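Local structure of kinectin 1 (Kinesin receptor) (Legionella pneumophila, 4MU6) at residues Q268-L271 against K275-L278; L27-L32 against V283-S288. The protein is of unknown biochemical function, a predicted membrane-anchored coiled-coil effector of Legionella pneumophila whose N-terminal domain is described here. All blocks are in the same frame, centred on the assembly; numbering follows the deposited sequence.

Contact 1: Q268-L271 against K275-L278; sequences QKYL and KHTL
Tyr270 and His276 meet through the phenol end of the tyrosine and the first side-chain carbon of the histidine: Tyr270 OH lies 3.2 Å from His276 CB. The ring planes meet at 41°, with centroids 5.6 Å apart. The tyrosine reaches across because its CG is anti to the backbone N (chi1 173°), which swings the ring over to the loop, where CZ and OH meet His276 CB. On the helix side, the His276 ring turns its edge to the backbone, its CD2 3.4 Å from Tyr270 O. Beside this pair, Leu271 CD2 sits 3.7 Å from Leu278 CD1; that same methyl of Leu278 also lies over one face of the imidazole, offset toward its rim.

Two polar links fix the loop. Leu278 N donates to His276 ND1 at 3.0 Å (N-H...N angle 153°), nearly in the imidazole plane, a bond that restrains rotation of the ring. A water donates to Tyr270 OH at 3.1 Å and accepts from Thr277 N, tying the phenol to the loop backbone. Further out, Tyr270 OH is also hydrogen-bonded to Asp24 O and Thr277 OG1 to Glu25 O, so both segments are tethered to the chain that follows helix 10-22. Leu271 meanwhile packs on Leu286 and Ile290 of helix 280-294. With no hydrogen bond directly joining the two segments, side-chain packing and one water connect them, in a helix-loop-helix connection between helices 227-273 and 280-294 of the LegC3 N-terminal domain.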
loop_
_atom_site.group_PDB
_atom_site.type_symbol
_atom_site.label_atom_id
_atom_site.label_comp_id
_atom_site.label_asym_id
_atom_site.label_seq_id
_atom_site.Cartn_x
_atom_site.Cartn_y
_atom_site.Cartn_z
ATOM N N GLN A 268 -40.763 16.420 28.128
ATOM C CA GLN A 268 -41.653 17.489 28.549
ATOM C C GLN A 268 -42.523 17.890 27.356
ATOM O O GLN A 268 -43.754 17.967 27.476
ATOM C CB GLN A 268 -40.843 18.672 29.097
ATOM C CG GLN A 268 -41.665 19.772 29.752
ATOM C CD GLN A 268 -42.165 19.409 31.151
ATOM O OE1 GLN A 268 -43.148 18.680 31.304
ATOM N NE2 GLN A 268 -41.491 19.932 32.177
ATOM N N LYS A 269 -41.892 18.092 26.198
ATOM C CA LYS A 269 -42.625 18.442 24.977
ATOM C C LYS A 269 -43.635 17.371 24.609
ATOM O O LYS A 269 -44.793 17.670 24.339
ATOM C CB LYS A 269 -41.670 18.691 23.810
ATOM C CG LYS A 269 -40.766 19.895 24.012
ATOM C CD LYS A 269 -39.515 19.832 23.155
ATOM C CE LYS A 269 -39.800 20.122 21.686
ATOM N NZ LYS A 269 -38.573 19.994 20.821
ATOM N N TYR A 270 -43.184 16.123 24.597
ATOM C CA TYR A 270 -44.039 14.967 24.362
ATOM C C TYR A 270 -45.233 14.943 25.314
ATOM O O TYR A 270 -46.352 14.590 24.920
ATOM C CB TYR A 270 -43.199 13.715 24.559
ATOM C CG TYR A 270 -43.919 12.398 24.528
ATOM C CD1 TYR A 270 -44.098 11.715 23.330
ATOM C CD2 TYR A 270 -44.363 11.792 25.702
ATOM C CE1 TYR A 270 -44.728 10.483 23.295
ATOM C CE2 TYR A 270 -44.995 10.555 25.676
ATOM C CZ TYR A 270 -45.168 9.905 24.463
ATOM O OH TYR A 270 -45.782 8.672 24.405
ATOM N N LEU A 271 -44.992 15.315 26.567
ATOM C CA LEU A 271 -46.041 15.301 27.579
ATOM C C LEU A 271 -47.034 16.454 27.422
ATOM O O LEU A 271 -48.069 16.492 28.095
ATOM C CB LEU A 271 -45.432 15.312 28.985
ATOM C CG LEU A 271 -44.715 14.032 29.435
ATOM C CD1 LEU A 271 -44.300 14.174 30.886
ATOM C CD2 LEU A 271 -45.608 12.804 29.250
ATOM N N LYS A 275 -49.707 13.607 21.867
ATOM C CA LYS A 275 -49.593 12.463 20.961
ATOM C C LYS A 275 -49.086 11.255 21.745
ATOM O O LYS A 275 -47.952 10.804 21.560
ATOM C CB LYS A 275 -48.665 12.768 19.781
ATOM C CG LYS A 275 -49.143 13.900 18.890
ATOM C CD LYS A 275 -48.407 13.905 17.565
ATOM C CE LYS A 275 -48.841 12.736 16.700
ATOM N NZ LYS A 275 -50.310 12.762 16.431
ATOM N N HIS A 276 -49.933 10.746 22.633
ATOM C CA HIS A 276 -49.550 9.674 23.546
ATOM C C HIS A 276 -50.823 9.087 24.146
ATOM O O HIS A 276 -51.912 9.575 23.869
ATOM C CB HIS A 276 -48.615 10.201 24.649
ATOM C CG HIS A 276 -49.236 11.262 25.511
ATOM N ND1 HIS A 276 -50.261 10.997 26.394
ATOM C CD2 HIS A 276 -48.980 12.589 25.618
ATOM C CE1 HIS A 276 -50.617 12.117 27.003
ATOM N NE2 HIS A 276 -49.851 13.098 26.552
ATOM N N THR A 277 -50.681 8.058 24.978
ATOM C CA THR A 277 -51.830 7.324 25.504
ATOM C C THR A 277 -51.910 7.418 27.029
ATOM O O THR A 277 -52.574 6.610 27.697
ATOM C CB THR A 277 -51.790 5.843 25.058
ATOM O OG1 THR A 277 -50.455 5.338 25.191
ATOM C CG2 THR A 277 -52.207 5.720 23.605
ATOM N N LEU A 278 -51.240 8.419 27.582
ATOM C CA LEU A 278 -51.207 8.577 29.021
ATOM C C LEU A 278 -52.434 9.351 29.493
ATOM O O LEU A 278 -52.885 10.282 28.825
ATOM C CB LEU A 278 -49.922 9.288 29.443
ATOM C CG LEU A 278 -48.607 8.586 29.086
ATOM C CD1 LEU A 278 -47.466 9.583 29.086
ATOM C CD2 LEU A 278 -48.309 7.441 30.049
HETATM O O HOH W 1 -47.973 7.023 25.762
#

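Contact 2: L27-L32 against V283-S288; sequences LSFSGL and VDALKS
Phe29, in the first turn of helix 29-38, and Leu286, on helix 280-294, bring their backbones to a closest CA-CA distance of 7.3 Å, an all-helical packing contact between two short helices distant in sequence. One side of the Phe29 ring, CD1 and CE1, meets Leu286 and Ala285 of helix 280-294: its CE1 lies 3.6 Å from Ala285 CB, and its CD1 is as close to Leu286 CG. Both partners approach obliquely to the ring, and the Phe29 and Leu286 side chains run past one another in opposite directions. A chi1 of 172° turns the phenyl away from its own N, toward helix 280-294. One turn on, Leu32 CB meets Leu286 CD2 at 3.9 Å, so Leu286 is gripped by two residues of helix 29-38 and is buried. Leu278 also touches it, as do Lys33 and Ile36 farther along helix 29-38. No hydrogen bond crosses between the segments, and the contact is entirely apolar. The helix carrying Phe29 is capped by Ser28 at the N-cap position. Its OG accepts from Gly31 N at 3.2 Å with an N-H...O angle of 147°, while Leu32 N donates to Ser28 O at 3.0 Å.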
loop_
_atom_site.group_PDB
_atom_site.type_symbol
_atom_site.label_atom_id
_atom_site.label_comp_id
_atom_site.label_asym_id
_atom_site.label_seq_id
_atom_site.Cartn_x
_atom_site.Cartn_y
_atom_site.Cartn_z
ATOM N N LEU A 27 -45.899 4.572 24.920
ATOM C CA LEU A 27 -45.041 4.502 26.100
ATOM C C LEU A 27 -45.898 4.515 27.372
ATOM O O LEU A 27 -46.996 5.070 27.380
ATOM C CB LEU A 27 -44.035 5.649 26.084
ATOM C CG LEU A 27 -43.124 5.628 24.851
ATOM C CD1 LEU A 27 -42.339 6.949 24.703
ATOM C CD2 LEU A 27 -42.169 4.429 24.918
ATOM N N SER A 28 -45.416 3.873 28.432
ATOM C CA SER A 28 -46.228 3.678 29.635
ATOM C C SER A 28 -45.756 4.550 30.800
ATOM O O SER A 28 -44.591 4.953 30.850
ATOM C CB SER A 28 -46.179 2.213 30.063
ATOM O OG SER A 28 -44.871 1.874 30.492
ATOM N N PHE A 29 -46.651 4.821 31.747
ATOM C CA PHE A 29 -46.269 5.564 32.938
ATOM C C PHE A 29 -45.036 4.991 33.657
ATOM O O PHE A 29 -44.057 5.709 33.898
ATOM C CB PHE A 29 -47.416 5.690 33.951
ATOM C CG PHE A 29 -46.964 6.275 35.250
ATOM C CD1 PHE A 29 -46.756 7.636 35.358
ATOM C CD2 PHE A 29 -46.647 5.457 36.325
ATOM C CE1 PHE A 29 -46.270 8.182 36.523
ATOM C CE2 PHE A 29 -46.158 5.998 37.502
ATOM C CZ PHE A 29 -45.974 7.364 37.604
ATOM N N SER A 30 -45.094 3.714 34.029
ATOM C CA SER A 30 -44.014 3.121 34.831
ATOM C C SER A 30 -42.705 3.040 34.050
ATOM O O SER A 30 -41.622 3.206 34.618
ATOM C CB SER A 30 -44.414 1.758 35.421
ATOM O OG SER A 30 -44.915 0.887 34.427
ATOM N N GLY A 31 -42.804 2.809 32.744
ATOM C CA GLY A 31 -41.639 2.882 31.885
ATOM C C GLY A 31 -40.973 4.248 31.958
ATOM O O GLY A 31 -39.776 4.367 32.249
ATOM N N LEU A 32 -41.753 5.288 31.696
ATOM C CA LEU A 32 -41.203 6.631 31.639
ATOM C C LEU A 32 -40.703 7.083 33.009
ATOM O O LEU A 32 -39.637 7.699 33.109
ATOM C CB LEU A 32 -42.223 7.600 31.042
ATOM C CG LEU A 32 -42.369 7.385 29.530
ATOM C CD1 LEU A 32 -43.559 8.139 28.968
ATOM C CD2 LEU A 32 -41.090 7.802 28.816
ATOM N N VAL A 283 -49.831 11.864 33.268
ATOM C CA VAL A 283 -49.041 13.013 32.842
ATOM C C VAL A 283 -48.586 13.854 34.035
ATOM O O VAL A 283 -47.404 14.176 34.172
ATOM C CB VAL A 283 -49.859 13.913 31.880
ATOM C CG1 VAL A 283 -49.028 15.063 31.403
ATOM C CG2 VAL A 283 -50.330 13.105 30.692
ATOM N N ASP A 284 -49.529 14.194 34.906
ATOM C CA ASP A 284 -49.212 15.044 36.040
ATOM C C ASP A 284 -48.242 14.343 36.984
ATOM O O ASP A 284 -47.358 14.986 37.555
ATOM C CB ASP A 284 -50.476 15.468 36.782
ATOM C CG ASP A 284 -51.237 16.560 36.048
ATOM O OD1 ASP A 284 -50.669 17.152 35.097
ATOM O OD2 ASP A 284 -52.397 16.827 36.429
ATOM N N ALA A 285 -48.414 13.030 37.136
ATOM C CA ALA A 285 -47.538 12.237 37.990
ATOM C C ALA A 285 -46.112 12.188 37.428
ATOM O O ALA A 285 -45.148 12.109 38.183
ATOM C CB ALA A 285 -48.081 10.836 38.166
ATOM N N LEU A 286 -45.977 12.248 36.111
ATOM C CA LEU A 286 -44.644 12.211 35.512
ATOM C C LEU A 286 -43.968 13.575 35.672
ATOM O O LEU A 286 -42.756 13.666 35.913
ATOM C CB LEU A 286 -44.701 11.810 34.045
ATOM C CG LEU A 286 -44.980 10.346 33.704
ATOM C CD1 LEU A 286 -45.256 10.250 32.221
ATOM C CD2 LEU A 286 -43.808 9.427 34.106
ATOM N N LYS A 287 -44.773 14.623 35.535
ATOM C CA LYS A 287 -44.319 15.990 35.729
ATOM C C LYS A 287 -43.826 16.195 37.158
ATOM O O LYS A 287 -42.841 16.893 37.393
ATOM C CB LYS A 287 -45.441 16.965 35.393
ATOM C CG LYS A 287 -45.652 17.157 33.886
ATOM C CD LYS A 287 -47.044 17.757 33.602
ATOM C CE LYS A 287 -47.009 18.831 32.513
ATOM N NZ LYS A 287 -46.325 18.399 31.265
ATOM N N SER A 288 -44.502 15.564 38.107
ATOM C CA SER A 288 -44.039 15.577 39.488
ATOM C C SER A 288 -42.619 14.995 39.619
ATOM O O SER A 288 -41.775 15.568 40.292
ATOM C CB SER A 288 -45.021 14.830 40.387
ATOM O OG SER A 288 -44.492 14.665 41.691
#

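Contacts 1 and 2 have their centres 9 Å apart and lie together at one end of the elongated, almost wholly helical chain, more than 50 Å from its centre. Along the sequence, both segments of contact 1 fall within the 250 residues, mostly helix, that separate 27-32 from 283-288. Helix 227-273 and helix 280-294 are consecutive, joined by the loop that holds 275-278. The contacts also touch directly: Leu278 CD2 lies 3.5 Å from Phe29 N. Gln268 OE1 and Lys287 NZ, 3.2 Å apart, probably form a hydrogen bond between the two helices. Together the contacts join the early helix 29-38 to the closing helices of the modelled domain.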